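Local coordinates for protein 6-phosphogluconate dehydratase (PDB 2GP4) that catalyses the dehydration of 6-phosphogluconate to 2-keto-3-deoxy-6-phosphogluconate, a step of the Entner-Doudoroff pathway, and is seen here without its iron-sulfur cluster, at residues Ser306-Ile311 / Leu385-Val390; Glu379-Gly384 / Gly397-Thr402. All coordinates share one frame; numbering follows the deposited sequence.

Interaction 1: Ser306-Ile311 / Leu385-Val390; sequences SIVNGI and LLHEDV
A buried asparagine of helix 304-316 pairs with the backbone of the loop that follows helix 372-383: the side-chain amide of Asn-309 uses both its ends on one residue, His-387. Its OD1 accepts from His-387 N at 2.8 Å, the donor tilted a little from the carbonyl plane, and its ND2 gives a straighter bond (161°) to a lone pair of His-387 O at 2.9 Å. The two bonds fix the amide's rotation and satisfy both backbone polar groups. With CG anti to its own carbonyl carbon (chi1 -79°), Asn-309 reaches out from the helix to the loop. Leu-386 CD2 packs against the amide, 3.6 Å from Asn-309 CG, while Val-308 CG1 comes to the edge of the His-387 ring, 4.1 Å from His-387 CD2. Shortening Asn-309 to an alanine is likely to leave His-387 N and O, both buried, without these two partners and to open a gap beside Leu-386 CD2. On the helix 23-51 side, Thr-29 bonds His-387 NE2 and, with Val-25 and Ile-32, covers Val-308; Leu-386 meanwhile leans on Ile-377 and Leu-380 of helix 372-383, so the loop is packed among three helices.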
# COMPACT_ATOMS: atom_id res chain seq x y z
N SER A 306 8.11 -1.33 -12.74
CA SER A 306 7.53 -0.20 -12.03
C SER A 306 6.75 -0.66 -10.80
O SER A 306 6.74 0.02 -9.77
CB SER A 306 6.67 0.68 -12.96
OG SER A 306 5.62 -0.06 -13.54
N ILE A 307 6.13 -1.83 -10.90
CA ILE A 307 5.50 -2.49 -9.75
C ILE A 307 6.53 -2.83 -8.67
O ILE A 307 6.34 -2.50 -7.49
CB ILE A 307 4.70 -3.75 -10.18
CG1 ILE A 307 3.39 -3.33 -10.87
CG2 ILE A 307 4.40 -4.67 -8.98
CD1 ILE A 307 2.42 -2.53 -10.00
N VAL A 308 7.63 -3.46 -9.07
CA VAL A 308 8.73 -3.75 -8.14
C VAL A 308 9.23 -2.45 -7.49
O VAL A 308 9.42 -2.39 -6.28
CB VAL A 308 9.89 -4.52 -8.83
CG1 VAL A 308 11.17 -4.48 -8.01
CG2 VAL A 308 9.47 -5.97 -9.10
N ASN A 309 9.41 -1.41 -8.31
CA ASN A 309 9.81 -0.08 -7.83
C ASN A 309 8.88 0.44 -6.74
O ASN A 309 9.33 1.01 -5.74
CB ASN A 309 9.89 0.93 -9.00
CG ASN A 309 11.18 0.79 -9.83
OD1 ASN A 309 12.02 -0.08 -9.58
ND2 ASN A 309 11.34 1.66 -10.84
N GLY A 310 7.58 0.22 -6.93
CA GLY A 310 6.57 0.63 -5.97
C GLY A 310 6.72 -0.11 -4.67
O GLY A 310 6.58 0.48 -3.60
N ILE A 311 7.01 -1.40 -4.75
CA ILE A 311 7.21 -2.22 -3.56
C ILE A 311 8.44 -1.79 -2.76
O ILE A 311 8.37 -1.66 -1.54
CB ILE A 311 7.29 -3.73 -3.90
CG1 ILE A 311 5.96 -4.21 -4.51
CG2 ILE A 311 7.64 -4.54 -2.65
CD1 ILE A 311 6.00 -5.68 -5.00
N LEU A 385 18.57 -0.28 -6.37
CA LEU A 385 17.36 -0.80 -5.73
C LEU A 385 16.07 -0.42 -6.47
O LEU A 385 15.02 -1.02 -6.24
CB LEU A 385 17.31 -0.41 -4.24
CG LEU A 385 18.41 -1.04 -3.38
CD1 LEU A 385 18.53 -0.36 -2.03
CD2 LEU A 385 18.24 -2.55 -3.22
N LEU A 386 16.17 0.57 -7.36
CA LEU A 386 15.07 0.90 -8.26
C LEU A 386 15.51 0.73 -9.70
O LEU A 386 16.62 1.13 -10.07
CB LEU A 386 14.60 2.35 -8.06
CG LEU A 386 13.88 2.76 -6.79
CD1 LEU A 386 13.77 4.28 -6.71
CD2 LEU A 386 12.51 2.12 -6.72
N HIS A 387 14.63 0.16 -10.52
CA HIS A 387 14.85 0.09 -11.96
C HIS A 387 14.78 1.49 -12.56
O HIS A 387 13.78 2.19 -12.37
CB HIS A 387 13.81 -0.81 -12.62
CG HIS A 387 13.89 -2.25 -12.20
ND1 HIS A 387 14.84 -3.12 -12.69
CD2 HIS A 387 13.14 -2.97 -11.33
CE1 HIS A 387 14.67 -4.31 -12.15
NE2 HIS A 387 13.65 -4.25 -11.33
N GLU A 388 15.83 1.90 -13.27
CA GLU A 388 15.89 3.22 -13.89
C GLU A 388 15.26 3.22 -15.28
O GLU A 388 14.73 4.25 -15.73
CB GLU A 388 17.34 3.70 -14.00
CG GLU A 388 17.44 5.20 -14.25
CD GLU A 388 18.77 5.62 -14.84
OE1 GLU A 388 19.83 5.33 -14.22
OE2 GLU A 388 18.75 6.27 -15.91
N ASP A 389 15.34 2.08 -15.95
CA ASP A 389 14.94 1.95 -17.34
C ASP A 389 13.43 1.73 -17.46
O ASP A 389 12.97 0.67 -17.88
CB ASP A 389 15.72 0.81 -18.01
CG ASP A 389 15.58 -0.51 -17.28
OD1 ASP A 389 15.59 -0.53 -16.03
OD2 ASP A 389 15.44 -1.54 -17.96
N VAL A 390 12.67 2.75 -17.07
CA VAL A 390 11.21 2.71 -17.17
C VAL A 390 10.66 3.95 -17.87
O VAL A 390 11.26 5.03 -17.82
CB VAL A 390 10.53 2.56 -15.76
CG1 VAL A 390 10.71 1.14 -15.22
CG2 VAL A 390 11.06 3.59 -14.77

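Interaction 2: Glu379-Gly384 / Gly397-Thr402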
# COMPACT_ATOMS: atom_id res chain seq x y z
N GLU A 379 18.89 7.91 -3.95
CA GLU A 379 19.57 6.90 -3.13
C GLU A 379 19.28 5.48 -3.60
O GLU A 379 20.21 4.67 -3.76
CB GLU A 379 19.17 7.05 -1.66
CG GLU A 379 19.82 8.23 -0.97
CD GLU A 379 21.30 8.03 -0.78
OE1 GLU A 379 21.69 7.03 -0.15
OE2 GLU A 379 22.08 8.87 -1.27
N LEU A 380 18.01 5.17 -3.81
CA LEU A 380 17.63 3.83 -4.22
C LEU A 380 18.15 3.51 -5.63
O LEU A 380 18.67 2.42 -5.87
CB LEU A 380 16.12 3.62 -4.10
CG LEU A 380 15.55 3.71 -2.68
CD1 LEU A 380 14.03 3.85 -2.72
CD2 LEU A 380 15.97 2.52 -1.80
N LEU A 381 18.02 4.48 -6.54
CA LEU A 381 18.64 4.41 -7.86
C LEU A 381 20.15 4.15 -7.79
O LEU A 381 20.64 3.20 -8.41
CB LEU A 381 18.36 5.70 -8.64
CG LEU A 381 17.39 5.74 -9.83
CD1 LEU A 381 16.56 4.47 -9.99
CD2 LEU A 381 16.50 6.98 -9.81
N ASP A 382 20.87 4.97 -7.02
CA ASP A 382 22.32 4.82 -6.85
C ASP A 382 22.70 3.42 -6.36
O ASP A 382 23.73 2.89 -6.76
CB ASP A 382 22.89 5.86 -5.88
CG ASP A 382 22.88 7.27 -6.44
OD1 ASP A 382 22.61 7.46 -7.65
OD2 ASP A 382 23.14 8.21 -5.64
N ALA A 383 21.87 2.85 -5.50
CA ALA A 383 22.16 1.54 -4.89
C ALA A 383 21.77 0.36 -5.79
O ALA A 383 22.12 -0.78 -5.51
CB ALA A 383 21.48 1.42 -3.53
N GLY A 384 21.07 0.65 -6.88
CA GLY A 384 20.55 -0.39 -7.76
C GLY A 384 19.31 -1.04 -7.16
O GLY A 384 19.04 -2.21 -7.42
N GLY A 397 13.05 7.15 -18.29
CA GLY A 397 14.11 7.21 -17.28
C GLY A 397 13.63 7.71 -15.93
O GLY A 397 13.17 8.85 -15.82
N LEU A 398 13.76 6.87 -14.90
CA LEU A 398 13.29 7.22 -13.55
C LEU A 398 14.09 8.34 -12.87
O LEU A 398 13.59 8.96 -11.93
CB LEU A 398 13.22 5.99 -12.64
CG LEU A 398 12.40 6.18 -11.35
CD1 LEU A 398 10.91 6.35 -11.63
CD2 LEU A 398 12.65 5.06 -10.35
N ARG A 399 15.30 8.59 -13.35
CA ARG A 399 16.17 9.66 -12.84
C ARG A 399 15.49 11.04 -12.91
O ARG A 399 15.89 11.97 -12.20
CB ARG A 399 17.50 9.66 -13.60
CG ARG A 399 18.71 10.24 -12.86
CD ARG A 399 19.02 9.52 -11.54
NE ARG A 399 19.88 8.34 -11.66
CZ ARG A 399 20.65 7.88 -10.67
NH1 ARG A 399 20.70 8.50 -9.50
NH2 ARG A 399 21.38 6.79 -10.85
N ARG A 400 14.45 11.14 -13.75
CA ARG A 400 13.62 12.35 -13.84
C ARG A 400 12.90 12.65 -12.53
O ARG A 400 12.51 13.80 -12.26
CB ARG A 400 12.57 12.19 -14.95
CG ARG A 400 13.11 12.18 -16.34
CD ARG A 400 12.01 11.84 -17.34
NE ARG A 400 12.54 11.73 -18.70
CZ ARG A 400 12.76 12.77 -19.50
NH1 ARG A 400 12.50 14.01 -19.10
NH2 ARG A 400 13.24 12.57 -20.72
N TYR A 401 12.71 11.61 -11.72
CA TYR A 401 12.01 11.75 -10.45
C TYR A 401 12.94 12.13 -9.29
O TYR A 401 12.50 12.25 -8.15
CB TYR A 401 11.16 10.51 -10.16
CG TYR A 401 9.90 10.53 -10.98
CD1 TYR A 401 9.92 10.17 -12.33
CD2 TYR A 401 8.71 10.97 -10.43
CE1 TYR A 401 8.77 10.23 -13.09
CE2 TYR A 401 7.55 11.02 -11.19
CZ TYR A 401 7.59 10.66 -12.52
OH TYR A 401 6.45 10.70 -13.29
N THR A 402 14.21 12.35 -9.61
CA THR A 402 15.16 12.95 -8.65
C THR A 402 15.14 14.47 -8.77
O THR A 402 15.89 15.16 -8.08
CB THR A 402 16.60 12.43 -8.85
OG1 THR A 402 17.13 12.91 -10.10
CG2 THR A 402 16.64 10.91 -8.83
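Arg-399 O is gripped twice from Thr-402, by the hydroxyl OG1 at 2.6 Å, lying in the carbonyl plane, and by the backbone N at 3.1 Å. This double hold closes the 3-10 turn 398-401 and leaves the methyl of Thr-402 turned to helix 372-383, where CG2 lies 4.1 Å from Leu-381 CD2. The hydroxyl can reach back to the carbonyl because OG1 sits between the backbone N and the carbonyl carbon (chi1 68°). The contact thus joins the C-terminal end of helix 372-383 to the 3-10 turn that links strands 395-396 and 403-408.

Across the contact, the side chain of Arg-399 runs out alongside Leu-381 in the opposite sense, its chain bent at chi2 and chi3. Its NH1 makes a nearly straight salt bridge (169°) to Asp-382 OD1 at 2.9 Å. The carboxylate oxygen lies almost in the guanidinium plane and is met on its syn side, but the two flat groups are turned 40° apart, and NH1 stands well out of the carboxylate plane. One face of the guanidinium is covered by Leu-381 CB, which lies 3.7 Å from NH1 and is offset toward the rim. Beyond it, the branched end of Leu-381 spreads over the turn: CD2 rests 4.0 Å from Arg-399 CD, and CD1 meets Leu-398 CD2 at the same separation. The helix itself ends just past these residues in a Schellman motif at Gly-384.

The other carboxylate oxygen of Asp-382 is bridged to Lys-378, one turn earlier on the same helix, so the aspartate is shared between two basic groups. That surrounding charge probably favours its ionised form, while the ion pair lies at the partly exposed rim, next to the buried Leu-381/Leu-398 contact.

In the fold
Interactions 1 and 2 alternate along the chain, their centres about 9 Å apart, and share one junction. Helix 372-383 leads, through Gly-384, into the loop of interaction 1: Leu-385 N lies 2.7 Å from Leu-380 O, a probable hydrogen bond across the helix end. At the other end of that loop, Val-390 O is 2.8 Å from Gly-397 N, probably bonded, which ties it to the turn of interaction 2. Between these ends, Leu-386 CD1 packs 3.6 Å from Leu-380 CB, and Leu-398 also touches Asn-309, so Leu-386 and Leu-398 each face residues of both contacts. Both interactions belong to the N-terminal, largely helical part of the dehydratase.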